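Local atomic coordinates of epsin-3 (Saccharomyces cerevisiae, PDB entry 3ONK), a protein that takes part in recruiting clathrin to the Golgi network and endosomes, and binds membranes rich in phosphatidylinositol-3,5-bisphosphate. Residues E18-E23 with Y68-L73; G14-A19 with S50-R55. One frame throughout, in Å; residues are numbered along the deposited sequence.

Interaction 1: residues E18-E23 with Y68-L73; sequences EATNNE and YKALQL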
loop_
_atom_site.group_PDB
_atom_site.type_symbol
_atom_site.label_atom_id
_atom_site.label_comp_id
_atom_site.label_asym_id
_atom_site.label_seq_id
_atom_site.Cartn_x
_atom_site.Cartn_y
_atom_site.Cartn_z
ATOM N N GLU A 18 1.343 -2.346 -12.006
ATOM C CA GLU A 18 1.740 -1.047 -12.552
ATOM C C GLU A 18 1.890 0.019 -11.466
ATOM O O GLU A 18 2.851 0.789 -11.458
ATOM C CB GLU A 18 0.739 -0.543 -13.612
ATOM C CG GLU A 18 0.967 0.945 -13.972
ATOM C CD GLU A 18 -0.021 1.520 -14.992
ATOM O OE1 GLU A 18 -0.964 0.816 -15.416
ATOM O OE2 GLU A 18 0.156 2.701 -15.369
ATOM N N ALA A 19 0.927 0.074 -10.557
ATOM C CA ALA A 19 0.975 1.050 -9.463
ATOM C C ALA A 19 2.183 0.849 -8.540
ATOM O O ALA A 19 2.535 1.742 -7.767
ATOM C CB ALA A 19 -0.300 0.988 -8.655
ATOM N N THR A 20 2.803 -0.329 -8.604
ATOM C CA THR A 20 3.936 -0.639 -7.730
ATOM C C THR A 20 5.187 -1.062 -8.502
ATOM O O THR A 20 6.093 -1.664 -7.927
ATOM C CB THR A 20 3.572 -1.719 -6.678
ATOM O OG1 THR A 20 3.183 -2.930 -7.332
ATOM C CG2 THR A 20 2.410 -1.247 -5.820
ATOM N N ASN A 21 5.235 -0.722 -9.794
ATOM C CA ASN A 21 6.371 -1.043 -10.660
ATOM C C ASN A 21 7.653 -0.311 -10.268
ATOM O O ASN A 21 7.672 0.451 -9.289
ATOM C CB ASN A 21 6.038 -0.771 -12.140
ATOM C CG ASN A 21 5.900 0.704 -12.454
ATOM O OD1 ASN A 21 6.460 1.562 -11.770
ATOM N ND2 ASN A 21 5.162 1.010 -13.512
ATOM N N ASN A 22 8.708 -0.524 -11.054
ATOM C CA ASN A 22 10.030 0.024 -10.742
ATOM C C ASN A 22 10.371 1.399 -11.339
ATOM O O ASN A 22 11.502 1.869 -11.199
ATOM C CB ASN A 22 11.123 -0.980 -11.115
ATOM C CG ASN A 22 11.863 -1.504 -9.907
ATOM O OD1 ASN A 22 11.929 -2.719 -9.686
ATOM N ND2 ASN A 22 12.421 -0.590 -9.104
ATOM N N GLU A 23 9.420 2.034 -12.017
ATOM C CA GLU A 23 9.627 3.402 -12.466
ATOM C C GLU A 23 9.882 4.267 -11.242
ATOM O O GLU A 23 9.335 3.996 -10.162
ATOM C CB GLU A 23 8.405 3.924 -13.216
ATOM C CG GLU A 23 8.054 3.128 -14.460
ATOM C CD GLU A 23 6.730 3.561 -15.058
ATOM O OE1 GLU A 23 5.757 3.744 -14.291
ATOM O OE2 GLU A 23 6.658 3.726 -16.297
ATOM N N TYR A 68 7.917 0.977 -1.267
ATOM C CA TYR A 68 7.430 2.321 -0.971
ATOM C C TYR A 68 6.107 2.596 -1.702
ATOM O O TYR A 68 5.145 3.096 -1.108
ATOM C CB TYR A 68 8.468 3.391 -1.326
ATOM C CG TYR A 68 8.059 4.754 -0.813
ATOM C CD1 TYR A 68 8.115 5.035 0.538
ATOM C CD2 TYR A 68 7.594 5.743 -1.669
ATOM C CE1 TYR A 68 7.743 6.253 1.033
ATOM C CE2 TYR A 68 7.203 6.986 -1.176
ATOM C CZ TYR A 68 7.289 7.227 0.186
ATOM O OH TYR A 68 6.927 8.440 0.726
ATOM N N LYS A 69 6.059 2.230 -2.982
ATOM C CA LYS A 69 4.857 2.428 -3.799
ATOM C C LYS A 69 3.671 1.547 -3.352
ATOM O O LYS A 69 2.511 1.955 -3.439
ATOM C CB LYS A 69 5.195 2.220 -5.275
ATOM C CG LYS A 69 6.192 3.270 -5.795
ATOM C CD LYS A 69 6.809 2.892 -7.145
ATOM C CE LYS A 69 6.036 3.466 -8.301
ATOM N NZ LYS A 69 6.664 3.156 -9.597
ATOM N N ALA A 70 3.970 0.345 -2.862
ATOM C CA ALA A 70 2.951 -0.517 -2.258
ATOM C C ALA A 70 2.368 0.087 -0.975
ATOM O O ALA A 70 1.170 -0.077 -0.678
ATOM C CB ALA A 70 3.525 -1.887 -1.976
ATOM N N LEU A 71 3.209 0.780 -0.209
ATOM C CA LEU A 71 2.742 1.469 0.999
ATOM C C LEU A 71 1.815 2.625 0.657
ATOM O O LEU A 71 0.732 2.746 1.234
ATOM C CB LEU A 71 3.915 1.981 1.851
ATOM C CG LEU A 71 4.818 0.928 2.526
ATOM C CD1 LEU A 71 5.956 1.637 3.264
ATOM C CD2 LEU A 71 4.028 0.033 3.477
ATOM N N GLN A 72 2.258 3.478 -0.268
ATOM C CA GLN A 72 1.439 4.572 -0.771
ATOM C C GLN A 72 0.078 4.083 -1.239
ATOM O O GLN A 72 -0.933 4.690 -0.927
ATOM C CB GLN A 72 2.125 5.280 -1.941
ATOM C CG GLN A 72 3.304 6.145 -1.572
ATOM C CD GLN A 72 3.944 6.779 -2.789
ATOM O OE1 GLN A 72 4.490 6.081 -3.652
ATOM N NE2 GLN A 72 3.881 8.113 -2.870
ATOM N N LEU A 73 0.057 3.005 -2.022
ATOM C CA LEU A 73 -1.208 2.442 -2.507
ATOM C C LEU A 73 -2.107 1.993 -1.358
ATOM O O LEU A 73 -3.312 2.239 -1.354
ATOM C CB LEU A 73 -0.948 1.246 -3.426
ATOM C CG LEU A 73 -2.171 0.535 -4.010
ATOM C CD1 LEU A 73 -3.140 1.500 -4.705
ATOM C CD2 LEU A 73 -1.728 -0.564 -4.984
HETATM O O HOH W 1 1.523 3.148 -5.682
#
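The side-chain amide of Asn21 takes the ammonium of Lys69 on one face of its plane and the backbone N of Glu23 on the other. Both bonds end on OD1. Lys69 NZ lies 2.7 Å from Asn21 OD1, tilted 27° from the carbonyl plane. Glu23 N donates from 3.0 Å to Asn21 OD1, well above that plane, which makes an Asx turn. At the nitrogen end of the amide, Asn21 ND2 donates to Glu23 OE1 at 2.9 Å and meets the carboxylate from above its plane. Three bonds therefore fix the rotation of this amide. The ammonium also donates to Asn21 O, with 2.9 Å between Lys69 NZ and that oxygen. A further bond runs to Glu23 O, whose position is less sure, and a weak one to Trp25 O. The Lys69 chain turns at chi3 (93°) to bring NZ among these oxygens. The Glu23 carboxylate stands close by without touching NZ, and may add some electrostatic attraction. With an alanine here instead of Asn21, the ammonium and the backbone N of Glu23 would probably each lose an acceptor, and the Glu23 carboxylate would be freer to turn. Against helix 64-80, Thr20 lays CG2 over the backbone of Ala70, with CG2 3.7 Å from Ala70 CA. Thr20 OG1 bonds back to Val16 O. Ala19 CB packs against Leu73 CD2 at 4.2 Å. A water donates to both Ala19 O and Lys69 O and bridges the two backbones. The contact thus ties the turn after helix 11-19 to helix 64-80 in the all-helical ENTH domain. Ala19 and Leu73 also touch helix 29-38, while Ala70 and Leu73 reach helix 42-57.

Interaction 2: residues G14-A19 with S50-R55; sequences GKVREA and SMIFRR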
loop_
_atom_site.group_PDB
_atom_site.type_symbol
_atom_site.label_atom_id
_atom_site.label_comp_id
_atom_site.label_asym_id
_atom_site.label_seq_id
_atom_site.Cartn_x
_atom_site.Cartn_y
_atom_site.Cartn_z
ATOM N N GLY A 14 -2.834 -6.584 -12.842
ATOM C CA GLY A 14 -1.992 -5.769 -13.700
ATOM C C GLY A 14 -1.970 -4.308 -13.257
ATOM O O GLY A 14 -0.941 -3.639 -13.325
ATOM N N LYS A 15 -3.117 -3.802 -12.819
ATOM C CA LYS A 15 -3.199 -2.430 -12.355
ATOM C C LYS A 15 -2.346 -2.257 -11.095
ATOM O O LYS A 15 -1.559 -1.309 -10.992
ATOM C CB LYS A 15 -4.656 -2.049 -12.086
ATOM C CG LYS A 15 -5.475 -1.787 -13.338
ATOM C CD LYS A 15 -6.845 -1.212 -12.976
ATOM C CE LYS A 15 -7.525 -0.576 -14.170
ATOM N NZ LYS A 15 -7.609 -1.505 -15.314
ATOM N N VAL A 16 -2.491 -3.186 -10.151
ATOM C CA VAL A 16 -1.683 -3.168 -8.936
ATOM C C VAL A 16 -0.198 -3.296 -9.260
ATOM O O VAL A 16 0.635 -2.599 -8.677
ATOM C CB VAL A 16 -2.076 -4.295 -7.956
ATOM C CG1 VAL A 16 -1.182 -4.244 -6.720
ATOM C CG2 VAL A 16 -3.525 -4.162 -7.561
ATOM N N ARG A 17 0.132 -4.188 -10.193
ATOM C CA ARG A 17 1.522 -4.335 -10.625
ATOM C C ARG A 17 2.092 -3.015 -11.129
ATOM O O ARG A 17 3.187 -2.612 -10.725
ATOM C CB ARG A 17 1.665 -5.428 -11.695
ATOM C CG ARG A 17 1.656 -6.837 -11.138
ATOM C CD ARG A 17 2.110 -7.863 -12.173
ATOM N NE ARG A 17 3.503 -8.272 -11.989
ATOM C CZ ARG A 17 4.500 -7.922 -12.799
ATOM N NH1 ARG A 17 5.738 -8.344 -12.556
ATOM N NH2 ARG A 17 4.259 -7.153 -13.856
ATOM N N GLU A 18 1.343 -2.346 -12.006
ATOM C CA GLU A 18 1.740 -1.047 -12.552
ATOM C C GLU A 18 1.890 0.019 -11.466
ATOM O O GLU A 18 2.851 0.789 -11.458
ATOM C CB GLU A 18 0.739 -0.543 -13.612
ATOM C CG GLU A 18 0.967 0.945 -13.972
ATOM C CD GLU A 18 -0.021 1.520 -14.992
ATOM O OE1 GLU A 18 -0.964 0.816 -15.416
ATOM O OE2 GLU A 18 0.156 2.701 -15.369
ATOM N N ALA A 19 0.927 0.074 -10.557
ATOM C CA ALA A 19 0.975 1.050 -9.463
ATOM C C ALA A 19 2.183 0.849 -8.540
ATOM O O ALA A 19 2.535 1.742 -7.767
ATOM C CB ALA A 19 -0.300 0.988 -8.655
ATOM N N SER A 50 -3.202 -10.054 -2.418
ATOM C CA SER A 50 -2.062 -10.871 -2.803
ATOM C C SER A 50 -0.948 -10.011 -3.372
ATOM O O SER A 50 0.181 -10.020 -2.876
ATOM C CB SER A 50 -2.479 -11.864 -3.874
ATOM O OG SER A 50 -3.701 -12.481 -3.518
ATOM N N MET A 51 -1.290 -9.266 -4.415
ATOM C CA MET A 51 -0.330 -8.475 -5.161
ATOM C C MET A 51 0.411 -7.460 -4.285
ATOM O O MET A 51 1.628 -7.293 -4.412
ATOM C CB MET A 51 -1.039 -7.762 -6.313
ATOM C CG MET A 51 -1.620 -8.690 -7.380
ATOM S SD MET A 51 -0.379 -9.646 -8.275
ATOM C CE MET A 51 0.905 -8.429 -8.494
ATOM N N ILE A 52 -0.318 -6.782 -3.400
ATOM C CA ILE A 52 0.288 -5.722 -2.600
ATOM C C ILE A 52 1.305 -6.259 -1.609
ATOM O O ILE A 52 2.363 -5.667 -1.423
ATOM C CB ILE A 52 -0.744 -4.884 -1.819
ATOM C CG1 ILE A 52 -1.490 -3.933 -2.754
ATOM C CG2 ILE A 52 -0.032 -4.045 -0.755
ATOM C CD1 ILE A 52 -2.246 -2.818 -2.014
ATOM N N PHE A 53 0.990 -7.381 -0.969
ATOM C CA PHE A 53 1.880 -7.899 0.068
ATOM C C PHE A 53 3.028 -8.730 -0.506
ATOM O O PHE A 53 4.078 -8.851 0.123
ATOM C CB PHE A 53 1.104 -8.666 1.132
ATOM C CG PHE A 53 0.123 -7.814 1.895
ATOM C CD1 PHE A 53 0.538 -6.643 2.511
ATOM C CD2 PHE A 53 -1.202 -8.189 2.009
ATOM C CE1 PHE A 53 -0.355 -5.850 3.223
ATOM C CE2 PHE A 53 -2.112 -7.395 2.721
ATOM C CZ PHE A 53 -1.683 -6.224 3.322
ATOM N N ARG A 54 2.837 -9.290 -1.699
ATOM C CA ARG A 54 3.930 -9.968 -2.391
ATOM C C ARG A 54 5.159 -9.095 -2.324
ATOM O O ARG A 54 6.273 -9.577 -2.172
ATOM C CB ARG A 54 3.578 -10.250 -3.852
ATOM C CG ARG A 54 2.515 -11.322 -4.003
ATOM C CD ARG A 54 2.311 -11.759 -5.440
ATOM N NE ARG A 54 1.268 -12.778 -5.507
ATOM C CZ ARG A 54 1.473 -14.071 -5.282
ATOM N NH1 ARG A 54 2.693 -14.511 -4.986
ATOM N NH2 ARG A 54 0.461 -14.926 -5.358
ATOM N N ARG A 55 4.938 -7.793 -2.426
ATOM C CA ARG A 55 6.026 -6.830 -2.417
ATOM C C ARG A 55 6.794 -6.823 -1.085
ATOM O O ARG A 55 8.028 -6.839 -1.076
ATOM C CB ARG A 55 5.489 -5.438 -2.766
ATOM C CG ARG A 55 5.795 -5.003 -4.200
ATOM C CD ARG A 55 5.301 -6.024 -5.233
ATOM N NE ARG A 55 4.056 -5.604 -5.882
ATOM C CZ ARG A 55 3.257 -6.410 -6.582
ATOM N NH1 ARG A 55 3.560 -7.703 -6.731
ATOM N NH2 ARG A 55 2.144 -5.920 -7.125
#
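Helix 14-19 and helix 50-55 run in roughly the same direction, 32° apart, with axes 9.6 Å from each other at closest approach and Val16 and Met51 nearest in the backbone. The pair belongs to the helical ENTH domain, where helix 11-19 packs on helix 42-57. No hydrogen bond crosses between the two segments. Val16 points at the partner helix and carries the apolar part. Its CG1 is anti to the backbone N (chi1 179°), which turns this methyl toward the partner helix, where it meets both Met51 and Ile52. Val16 CG1 lies 3.5 Å from Met51 CB. Only one branch of the valine makes these contacts. The Met51 side chain lies next to Arg17, but the placing of its terminal methyl is doubtful in the model. Arg17 and Met51 both also touch Tyr9. Arg55 comes in from the C-terminal side of segment 50-55, and its chain crosses that of Arg17 at about a right angle. Arg55 NE makes a weak hydrogen bond to Thr20 OG1. Arg55 NH2 lies near Val16 CG1, though its exact position is unsure, because the guanidinium is modelled too close to Met51. Ile52 continues inward to Leu73, Leu74 and Leu77 of helix 64-80, so the contact leads from an exposed arginine down into the domain core. On this inner side, Val16 CG1 sits 4.0 Å from Ile52 CG1.

Overall arrangement
Both contacts use helix 11-19, and they share Glu18 and Ala19. Interaction 1 joins the C-terminal end and following turn of this helix to helix 64-80. Interaction 2 joins its body to helix 42-57, the preceding helix in the chain. Both are mainly buried, and each has an outer margin: Asn21 and Glu23 in interaction 1, Arg17 in interaction 2. Their chemistry differs. In 18-23 with 68-73 a lysine ammonium is gripped by oxygens at the turn, while 14-19 with 50-55 relies on apolar side chains flanked by arginines. The two meet, about 8 Å apart between centres, where Leu73 packs on Val16 and Ile52 and Thr20 faces Arg55.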